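Local atomic coordinates of cell wall surface anchor family protein (Streptococcus agalactiae serogroup V, PDB entry 3TW0), a protein that serves as the adhesive tip pilin of group B streptococcal pili and probably contacts the host through a von Willebrand factor type A domain that binds magnesium. Residues T245-Y250 with Y273-D278; T102-Y107 with K121-K126; T190-Q195 with K291-K296. The protein carries 2 engineered substitutions. All coordinates share one frame; numbering follows the deposited sequence.

Contact 1 (T245-Y250 with Y273-D278)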
loop_
_atom_site.group_PDB
_atom_site.type_symbol
_atom_site.label_atom_id
_atom_site.label_comp_id
_atom_site.label_asym_id
_atom_site.label_seq_id
_atom_site.Cartn_x
_atom_site.Cartn_y
_atom_site.Cartn_z
ATOM N N THR A 245 28.264 0.095 5.160
ATOM C CA THR A 245 28.500 -0.920 4.152
ATOM C C THR A 245 28.420 -2.315 4.782
ATOM O O THR A 245 28.330 -3.334 4.088
ATOM C CB THR A 245 29.907 -0.694 3.512
ATOM O OG1 THR A 245 30.452 -1.933 3.049
ATOM C CG2 THR A 245 30.890 -0.087 4.526
ATOM N N THR A 246 28.466 -2.348 6.108
ATOM C CA THR A 246 28.687 -3.585 6.828
ATOM C C THR A 246 27.381 -4.039 7.474
ATOM O O THR A 246 26.561 -3.207 7.885
ATOM C CB THR A 246 29.872 -3.458 7.850
ATOM O OG1 THR A 246 29.399 -3.723 9.174
ATOM C CG2 THR A 246 30.502 -2.055 7.832
ATOM N N GLN A 247 27.174 -5.357 7.516
ATOM C CA GLN A 247 25.898 -5.936 7.969
ATOM C C GLN A 247 25.693 -5.677 9.456
ATOM O O GLN A 247 26.615 -5.879 10.230
ATOM C CB GLN A 247 25.840 -7.445 7.662
ATOM C CG GLN A 247 24.746 -8.192 8.430
ATOM C CD GLN A 247 24.444 -9.581 7.904
ATOM O OE1 GLN A 247 25.308 -10.267 7.345
ATOM N NE2 GLN A 247 23.207 -10.013 8.095
ATOM N N ALA A 248 24.495 -5.232 9.849
ATOM C CA ALA A 248 24.170 -5.078 11.268
ATOM C C ALA A 248 23.944 -6.404 11.964
ATOM O O ALA A 248 23.647 -7.417 11.330
ATOM C CB ALA A 248 22.966 -4.161 11.475
ATOM N N ALA A 249 24.101 -6.387 13.279
ATOM C CA ALA A 249 23.886 -7.558 14.099
ATOM C C ALA A 249 23.165 -7.191 15.406
ATOM O O ALA A 249 23.165 -6.041 15.837
ATOM C CB ALA A 249 25.209 -8.255 14.378
ATOM N N TYR A 250 22.532 -8.174 16.020
ATOM C CA TYR A 250 21.845 -7.994 17.285
ATOM C C TYR A 250 22.678 -8.721 18.333
ATOM O O TYR A 250 22.760 -9.956 18.317
ATOM C CB TYR A 250 20.464 -8.640 17.182
ATOM C CG TYR A 250 19.584 -8.578 18.408
ATOM C CD1 TYR A 250 18.685 -7.541 18.580
ATOM C CD2 TYR A 250 19.612 -9.585 19.357
ATOM C CE1 TYR A 250 17.864 -7.483 19.675
ATOM C CE2 TYR A 250 18.781 -9.544 20.475
ATOM C CZ TYR A 250 17.919 -8.482 20.628
ATOM O OH TYR A 250 17.096 -8.421 21.731
ATOM N N TYR A 273 23.060 -12.075 13.228
ATOM C CA TYR A 273 23.223 -11.199 12.072
ATOM C C TYR A 273 21.853 -11.025 11.430
ATOM O O TYR A 273 21.098 -12.000 11.304
ATOM C CB TYR A 273 24.279 -11.754 11.109
ATOM C CG TYR A 273 25.651 -11.532 11.691
ATOM C CD1 TYR A 273 26.204 -12.441 12.626
ATOM C CD2 TYR A 273 26.377 -10.368 11.386
ATOM C CE1 TYR A 273 27.476 -12.211 13.206
ATOM C CE2 TYR A 273 27.633 -10.129 11.954
ATOM C CZ TYR A 273 28.176 -11.054 12.862
ATOM O OH TYR A 273 29.417 -10.803 13.411
ATOM N N LEU A 274 21.545 -9.780 11.063
ATOM C CA LEU A 274 20.199 -9.344 10.691
ATOM C C LEU A 274 19.966 -9.291 9.175
ATOM O O LEU A 274 20.823 -8.820 8.412
ATOM C CB LEU A 274 19.894 -7.984 11.329
ATOM C CG LEU A 274 19.991 -7.989 12.872
ATOM C CD1 LEU A 274 19.808 -6.614 13.390
ATOM C CD2 LEU A 274 18.982 -8.962 13.540
ATOM N N TYR A 275 18.803 -9.806 8.771
ATOM C CA TYR A 275 18.328 -9.797 7.396
ATOM C C TYR A 275 16.933 -9.188 7.397
ATOM O O TYR A 275 16.175 -9.289 8.391
ATOM C CB TYR A 275 18.236 -11.240 6.829
ATOM C CG TYR A 275 19.563 -11.973 6.772
ATOM C CD1 TYR A 275 20.186 -12.401 7.936
ATOM C CD2 TYR A 275 20.189 -12.227 5.559
ATOM C CE1 TYR A 275 21.401 -13.040 7.907
ATOM C CE2 TYR A 275 21.425 -12.891 5.517
ATOM C CZ TYR A 275 22.007 -13.290 6.701
ATOM O OH TYR A 275 23.204 -13.929 6.702
ATOM N N TRP A 276 16.583 -8.553 6.282
ATOM C CA TRP A 276 15.225 -8.119 6.062
ATOM C C TRP A 276 14.377 -9.389 6.059
ATOM O O TRP A 276 14.832 -10.434 5.590
ATOM C CB TRP A 276 15.139 -7.443 4.699
ATOM C CG TRP A 276 16.027 -6.235 4.573
ATOM C CD1 TRP A 276 17.096 -6.079 3.750
ATOM C CD2 TRP A 276 15.899 -5.014 5.300
ATOM N NE1 TRP A 276 17.650 -4.833 3.917
ATOM C CE2 TRP A 276 16.929 -4.160 4.867
ATOM C CE3 TRP A 276 15.007 -4.560 6.285
ATOM C CZ2 TRP A 276 17.089 -2.869 5.372
ATOM C CZ3 TRP A 276 15.171 -3.283 6.786
ATOM C CH2 TRP A 276 16.199 -2.450 6.321
ATOM N N ARG A 277 13.166 -9.324 6.598
ATOM C CA ARG A 277 12.261 -10.473 6.507
ATOM C C ARG A 277 11.942 -10.679 5.017
ATOM O O ARG A 277 11.949 -9.700 4.237
ATOM C CB ARG A 277 11.002 -10.216 7.323
ATOM C CG ARG A 277 11.250 -10.082 8.804
ATOM C CD ARG A 277 9.935 -9.977 9.584
ATOM N NE ARG A 277 9.235 -11.240 9.543
ATOM C CZ ARG A 277 8.130 -11.552 10.216
ATOM N NH1 ARG A 277 7.548 -10.703 11.042
ATOM N NH2 ARG A 277 7.613 -12.753 10.065
ATOM N N ASP A 278 11.713 -11.933 4.616
ATOM C CA ASP A 278 11.692 -12.305 3.199
ATOM C C ASP A 278 10.545 -11.714 2.362
ATOM O O ASP A 278 10.602 -11.724 1.121
ATOM C CB ASP A 278 11.849 -13.820 2.986
ATOM C CG ASP A 278 10.650 -14.635 3.485
ATOM O OD1 ASP A 278 9.499 -14.175 3.419
ATOM O OD2 ASP A 278 10.875 -15.770 3.931
#
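Q247 reaches from its loop to L274 and donates a hydrogen bond from NE2 to the backbone O, 2.7 Å long. The bond is bent, with an N-H...O angle of 142°, and the nitrogen lies above the carbonyl plane, off the lone-pair direction. An extended chain makes the reach possible: CG lies opposite the backbone N (chi1 164°), and the chain stays stretched beyond it. On the way CG passes the edge of the Y273 ring near its plane, with the amide turned 69° from that ring. NE2 also lies over one face of the Y275 ring, toward its rim, 3.5 Å from CE1.

L274 returns a second bond. Its N donates to A248 O at 3.2 Å, and this one is nearly straight. CD1 packs on the backbone at A249 C, with A248 CB a little farther off, and CD2 lies 3.9 Å from Y250 CB. V77 and L85 also pack on this buried leucine.

Y273 meets A249 in a non-hydrogen-bonded antiparallel pair, their CA atoms 4.2 Å apart. Both side chains leave the same face of the sheet, so the methyl of A249 lies over one face of the phenol ring, CB 4.1 Å from its centroid, in a CH-pi contact. The backbone bonds of L274 with A248 and of Y250 with I272 flank the pair.

The whole is a short antiparallel beta pairing of strands 249-251 and 271-276, extended by a glutamine side chain. Strand 271-276 also pairs with 70-78, placing the contact in the antiparallel sheet, separate from the parallel sheet of the vWFA fold.

Contact 2 (T102-Y107 with K121-K126)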
loop_
_atom_site.group_PDB
_atom_site.type_symbol
_atom_site.label_atom_id
_atom_site.label_comp_id
_atom_site.label_asym_id
_atom_site.label_seq_id
_atom_site.Cartn_x
_atom_site.Cartn_y
_atom_site.Cartn_z
ATOM N N THR A 102 -8.266 -0.175 14.186
ATOM C CA THR A 102 -7.962 0.984 13.330
ATOM C C THR A 102 -8.935 2.093 13.660
ATOM O O THR A 102 -10.007 1.822 14.175
ATOM C CB THR A 102 -8.102 0.626 11.820
ATOM O OG1 THR A 102 -9.403 0.077 11.573
ATOM C CG2 THR A 102 -7.013 -0.400 11.383
ATOM N N HIS A 103 -8.552 3.334 13.384
ATOM C CA HIS A 103 -9.489 4.441 13.310
ATOM C C HIS A 103 -10.540 4.151 12.226
ATOM O O HIS A 103 -10.237 3.564 11.194
ATOM C CB HIS A 103 -8.757 5.709 12.858
ATOM C CG HIS A 103 -7.695 6.195 13.798
ATOM N ND1 HIS A 103 -7.957 6.552 15.108
ATOM C CD2 HIS A 103 -6.378 6.439 13.599
ATOM C CE1 HIS A 103 -6.845 6.983 15.675
ATOM N NE2 HIS A 103 -5.870 6.917 14.785
ATOM N N ASN A 104 -11.762 4.605 12.449
ATOM C CA ASN A 104 -12.817 4.516 11.436
ATOM C C ASN A 104 -12.813 5.806 10.649
ATOM O O ASN A 104 -13.522 6.767 10.968
ATOM C CB ASN A 104 -14.188 4.292 12.058
ATOM C CG ASN A 104 -15.254 3.991 11.021
ATOM O OD1 ASN A 104 -14.977 3.983 9.822
ATOM N ND2 ASN A 104 -16.459 3.666 11.482
ATOM N N TYR A 105 -11.985 5.818 9.605
ATOM C CA TYR A 105 -11.866 6.987 8.768
ATOM C C TYR A 105 -12.573 6.728 7.428
ATOM O O TYR A 105 -12.340 7.430 6.434
ATOM C CB TYR A 105 -10.382 7.343 8.563
ATOM C CG TYR A 105 -9.654 7.932 9.778
ATOM C CD1 TYR A 105 -10.335 8.619 10.793
ATOM C CD2 TYR A 105 -8.277 7.832 9.872
ATOM C CE1 TYR A 105 -9.632 9.167 11.887
ATOM C CE2 TYR A 105 -7.570 8.355 10.939
ATOM C CZ TYR A 105 -8.243 9.030 11.934
ATOM O OH TYR A 105 -7.507 9.550 12.969
ATOM N N SER A 106 -13.446 5.722 7.410
ATOM C CA SER A 106 -14.089 5.313 6.161
ATOM C C SER A 106 -15.624 5.457 6.197
ATOM O O SER A 106 -16.250 5.454 7.276
ATOM C CB SER A 106 -13.667 3.892 5.797
ATOM O OG SER A 106 -12.265 3.855 5.507
ATOM N N TYR A 107 -16.201 5.624 5.006
ATOM C CA TYR A 107 -17.632 5.443 4.790
ATOM C C TYR A 107 -17.849 4.547 3.573
ATOM O O TYR A 107 -17.711 4.987 2.436
ATOM C CB TYR A 107 -18.371 6.769 4.637
ATOM C CG TYR A 107 -19.813 6.630 5.019
ATOM C CD1 TYR A 107 -20.223 6.896 6.330
ATOM C CD2 TYR A 107 -20.764 6.176 4.107
ATOM C CE1 TYR A 107 -21.524 6.744 6.712
ATOM C CE2 TYR A 107 -22.096 6.007 4.492
ATOM C CZ TYR A 107 -22.452 6.301 5.809
ATOM O OH TYR A 107 -23.748 6.165 6.238
ATOM N N LYS A 121 -17.879 13.039 5.989
ATOM C CA LYS A 121 -16.989 14.179 6.122
ATOM C C LYS A 121 -16.391 14.314 7.546
ATOM O O LYS A 121 -15.252 14.747 7.677
ATOM C CB LYS A 121 -17.690 15.474 5.707
ATOM C CG LYS A 121 -18.136 15.558 4.245
ATOM C CD LYS A 121 -18.778 16.922 3.954
ATOM C CE LYS A 121 -17.692 17.981 3.926
ATOM N NZ LYS A 121 -18.183 19.414 3.886
ATOM N N SER A 122 -17.144 13.927 8.584
ATOM C CA SER A 122 -16.632 13.912 9.973
ATOM C C SER A 122 -15.525 12.859 10.162
ATOM O O SER A 122 -14.690 12.955 11.066
ATOM C CB SER A 122 -17.762 13.655 10.981
ATOM O OG SER A 122 -18.082 12.262 11.089
ATOM N N ARG A 123 -15.516 11.851 9.303
ATOM C CA ARG A 123 -14.515 10.797 9.395
ATOM C C ARG A 123 -13.224 11.059 8.582
ATOM O O ARG A 123 -12.286 10.243 8.619
ATOM C CB ARG A 123 -15.146 9.491 8.978
ATOM C CG ARG A 123 -16.110 8.960 10.018
ATOM C CD ARG A 123 -16.554 7.591 9.633
ATOM N NE ARG A 123 -17.667 7.161 10.459
ATOM C CZ ARG A 123 -18.463 6.141 10.169
ATOM N NH1 ARG A 123 -18.295 5.444 9.065
ATOM N NH2 ARG A 123 -19.436 5.814 10.997
ATOM N N ILE A 124 -13.167 12.197 7.890
ATOM C CA ILE A 124 -11.995 12.569 7.109
ATOM C C ILE A 124 -10.856 12.989 8.064
ATOM O O ILE A 124 -10.937 14.031 8.690
ATOM C CB ILE A 124 -12.332 13.733 6.128
ATOM C CG1 ILE A 124 -13.293 13.292 5.020
ATOM C CG2 ILE A 124 -11.079 14.324 5.488
ATOM C CD1 ILE A 124 -13.889 14.478 4.273
ATOM N N PRO A 125 -9.785 12.183 8.174
ATOM C CA PRO A 125 -8.648 12.646 8.981
ATOM C C PRO A 125 -7.881 13.811 8.312
ATOM O O PRO A 125 -7.889 13.956 7.071
ATOM C CB PRO A 125 -7.756 11.415 9.034
ATOM C CG PRO A 125 -7.990 10.747 7.690
ATOM C CD PRO A 125 -9.496 10.893 7.504
ATOM N N LYS A 126 -7.203 14.613 9.141
ATOM C CA LYS A 126 -6.413 15.756 8.702
ATOM C C LYS A 126 -4.975 15.548 9.157
ATOM O O LYS A 126 -4.123 16.425 9.017
ATOM C CB LYS A 126 -6.984 17.056 9.305
ATOM C CG LYS A 126 -8.452 17.362 8.907
ATOM C CD LYS A 126 -8.542 17.868 7.472
ATOM C CE LYS A 126 -9.971 18.242 7.067
ATOM N NZ LYS A 126 -10.392 19.546 7.649
#
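R123 supplies the hydrogen bond of this contact, NH1 to S106 O, at 2.7 Å and 159°. The acceptor lies in the guanidinium plane, and the nitrogen approaches nearly along the C=O axis. S106 itself is tied down elsewhere, its OG bonded to F66 O and T60 N.

Polar packing surrounds that bond. The arginine chain runs extended from CG to NE past the backbone of N104, with CD 3.4 Å from N104 O. ND2 of N104 sits over the centre of one guanidinium face, 3.4 Å from CZ, the amide and guanidinium planes inclined at 39°. A weak bond from S106 N to N104 OD1 favours this amide orientation. Y107 CD1 approaches NH1 obliquely. Y105 CA also makes a CA-H...O contact with R123 O, 3.3 Å away.

The apolar part belongs to Y105 and P125. The proline CB sits over the centre of the ring, 3.6 Å from its centroid, in a CH-pi contact, while H103 CB covers the opposite face.

Y105 and P125 both touch N19, which lies within the D18-x-S20-x-S22 sequence characteristic of the metal-ion-dependent adhesion site (MIDAS) of vWFA domains.

Contact 3 (T190-Q195 with K291-K296)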
loop_
_atom_site.group_PDB
_atom_site.type_symbol
_atom_site.label_atom_id
_atom_site.label_comp_id
_atom_site.label_asym_id
_atom_site.label_seq_id
_atom_site.Cartn_x
_atom_site.Cartn_y
_atom_site.Cartn_z
ATOM N N THR A 190 8.866 -24.189 -16.095
ATOM C CA THR A 190 8.596 -22.934 -16.802
ATOM C C THR A 190 9.299 -21.776 -16.094
ATOM O O THR A 190 9.128 -21.606 -14.866
ATOM C CB THR A 190 7.104 -22.644 -16.870
ATOM O OG1 THR A 190 6.435 -23.718 -17.542
ATOM C CG2 THR A 190 6.826 -21.337 -17.605
ATOM N N SER A 191 10.123 -21.019 -16.837
ATOM C CA SER A 191 10.842 -19.872 -16.262
ATOM C C SER A 191 9.864 -18.871 -15.657
ATOM O O SER A 191 8.726 -18.761 -16.099
ATOM C CB SER A 191 11.690 -19.143 -17.320
ATOM O OG SER A 191 10.840 -18.438 -18.198
ATOM N N TYR A 192 10.325 -18.105 -14.672
ATOM C CA TYR A 192 9.467 -17.077 -14.104
ATOM C C TYR A 192 9.018 -16.047 -15.160
ATOM O O TYR A 192 7.872 -15.592 -15.125
ATOM C CB TYR A 192 10.141 -16.406 -12.898
ATOM C CG TYR A 192 10.281 -17.326 -11.710
ATOM C CD1 TYR A 192 9.128 -17.903 -11.122
ATOM C CD2 TYR A 192 11.544 -17.607 -11.140
ATOM C CE1 TYR A 192 9.229 -18.763 -10.011
ATOM C CE2 TYR A 192 11.649 -18.459 -10.003
ATOM C CZ TYR A 192 10.478 -19.021 -9.470
ATOM O OH TYR A 192 10.509 -19.840 -8.390
ATOM N N GLN A 193 9.901 -15.701 -16.105
ATOM C CA GLN A 193 9.499 -14.778 -17.175
ATOM C C GLN A 193 8.332 -15.345 -17.996
ATOM O O GLN A 193 7.345 -14.654 -18.242
ATOM C CB GLN A 193 10.668 -14.381 -18.085
ATOM C CG GLN A 193 10.277 -13.281 -19.109
ATOM C CD GLN A 193 9.867 -11.963 -18.440
ATOM O OE1 GLN A 193 10.627 -11.396 -17.662
ATOM N NE2 GLN A 193 8.661 -11.478 -18.745
ATOM N N ASN A 194 8.432 -16.608 -18.404
ATOM C CA ASN A 194 7.331 -17.224 -19.124
ATOM C C ASN A 194 6.082 -17.373 -18.253
ATOM O O ASN A 194 4.968 -17.297 -18.751
ATOM C CB ASN A 194 7.747 -18.569 -19.747
ATOM C CG ASN A 194 8.707 -18.402 -20.940
ATOM O OD1 ASN A 194 8.673 -17.385 -21.632
ATOM N ND2 ASN A 194 9.560 -19.407 -21.179
ATOM N N GLN A 195 6.257 -17.572 -16.944
ATOM C CA GLN A 195 5.091 -17.649 -16.040
ATOM C C GLN A 195 4.405 -16.290 -15.996
ATOM O O GLN A 195 3.196 -16.193 -16.110
ATOM C CB GLN A 195 5.502 -18.083 -14.624
ATOM C CG GLN A 195 5.939 -19.541 -14.504
ATOM C CD GLN A 195 6.014 -19.981 -13.059
ATOM O OE1 GLN A 195 5.158 -19.611 -12.244
ATOM N NE2 GLN A 195 7.042 -20.730 -12.730
ATOM N N LYS A 291 17.357 -19.223 -3.819
ATOM C CA LYS A 291 17.880 -18.694 -5.084
ATOM C C LYS A 291 16.869 -17.717 -5.666
ATOM O O LYS A 291 15.735 -18.109 -5.921
ATOM C CB LYS A 291 18.093 -19.843 -6.109
ATOM C CG LYS A 291 19.223 -20.842 -5.766
ATOM C CD LYS A 291 18.860 -22.346 -6.061
ATOM C CE LYS A 291 19.080 -22.785 -7.523
ATOM N NZ LYS A 291 20.529 -22.735 -7.942
ATOM N N VAL A 292 17.252 -16.453 -5.846
ATOM C CA VAL A 292 16.359 -15.499 -6.505
ATOM C C VAL A 292 16.153 -15.898 -7.977
ATOM O O VAL A 292 17.005 -16.571 -8.571
ATOM C CB VAL A 292 16.848 -14.012 -6.381
ATOM C CG1 VAL A 292 18.094 -13.720 -7.239
ATOM C CG2 VAL A 292 15.730 -13.071 -6.762
ATOM N N SER A 293 15.019 -15.488 -8.537
ATOM C CA SER A 293 14.709 -15.697 -9.942
ATOM C C SER A 293 15.834 -15.199 -10.856
ATOM O O SER A 293 16.373 -14.106 -10.659
ATOM C CB SER A 293 13.413 -14.949 -10.286
ATOM O OG SER A 293 13.257 -14.842 -11.698
ATOM N N ALA A 294 16.189 -16.003 -11.847
ATOM C CA ALA A 294 17.192 -15.612 -12.840
ATOM C C ALA A 294 16.509 -15.043 -14.084
ATOM O O ALA A 294 17.176 -14.704 -15.092
ATOM C CB ALA A 294 18.055 -16.823 -13.215
ATOM N N THR A 295 15.188 -14.961 -14.058
ATOM C CA THR A 295 14.505 -14.252 -15.152
ATOM C C THR A 295 13.673 -13.075 -14.627
ATOM O O THR A 295 14.227 -12.062 -14.265
ATOM C CB THR A 295 13.682 -15.195 -16.077
ATOM O OG1 THR A 295 12.632 -15.817 -15.327
ATOM C CG2 THR A 295 14.560 -16.267 -16.724
ATOM N N LYS A 296 12.349 -13.204 -14.609
ATOM C CA LYS A 296 11.505 -12.094 -14.192
ATOM C C LYS A 296 11.764 -11.824 -12.715
ATOM O O LYS A 296 11.804 -12.788 -11.922
ATOM C CB LYS A 296 10.020 -12.465 -14.368
ATOM C CG LYS A 296 9.016 -11.351 -13.951
ATOM C CD LYS A 296 9.140 -10.118 -14.876
ATOM C CE LYS A 296 8.618 -8.879 -14.211
ATOM N NZ LYS A 296 8.557 -7.654 -15.073
HETATM O O HOH W 1 8.368 -8.421 -17.691
#
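The first turn of helix 192-201 lies against an irregular loop, and the backbones come closest where Q193 CA and K296 CA are 4.5 Å apart. S191 occupies the N-cap of the helix: its OG accepts from N194 N at 3.0 Å. The loop is shaped by an ST turn, in which S293 OG accepts from T295 N.

The two backbones are joined by T295. Its OG1 takes the N-H of Q193, 2.8 Å away, through a bent bond of 144°. With chi1 at 63° the hydroxyl stands between its own backbone N and carbonyl carbon, turned to the helix start, while CG2 lies beside S191 CB. Y192 N is also near OG1, but the angle is too poor for a bond. The first helical turn therefore has one N-H received by its own N-cap serine and another by a threonine of the distant loop.

Y192 places its ring beside S293, meeting it obliquely, with CD2 3.3 Å from OG. Elsewhere the ring touches P186 and P284 and meets F184 at nearly a right angle.

The side chains of Q193 and K296 cross at an angle, both bent at chi2. The amide oxygen OE1 of Q193 rests on the aliphatic part of the lysine, 3.4 Å from CD. Beyond that, a water accepts from both Q193 NE2 at 3.2 Å and K296 NZ at 2.7 Å. Each polar end has a further partner: NE2 bonds to N197, and NZ forms a salt bridge with E303 and a cation-pi contact with F196.

The arrangement is a helix N-terminus with a serine N-cap, supplemented by a threonine hydroxyl from a loop about a hundred residues away, at the protein surface.

Contacts 1 and 3 belong to the long excursion between parallel-sheet strands 165-172 and 319-324: contact 1 is nested inside the chain loop that contact 3 closes. Their centres are 26 Å apart and their nearest atoms about 10 Å, so the two do not touch. Contact 2 closes earlier in the chain and lies on the opposite side of the chain's centre from both, with its centre 37 Å from that of contact 1 and 42 Å from that of contact 3. It is the one that approaches the metal site: the side chain of P125 is about 9 Å from that of D18 and about 13 Å from the bound magnesium ion, whereas contacts 1 and 3 lie away from it.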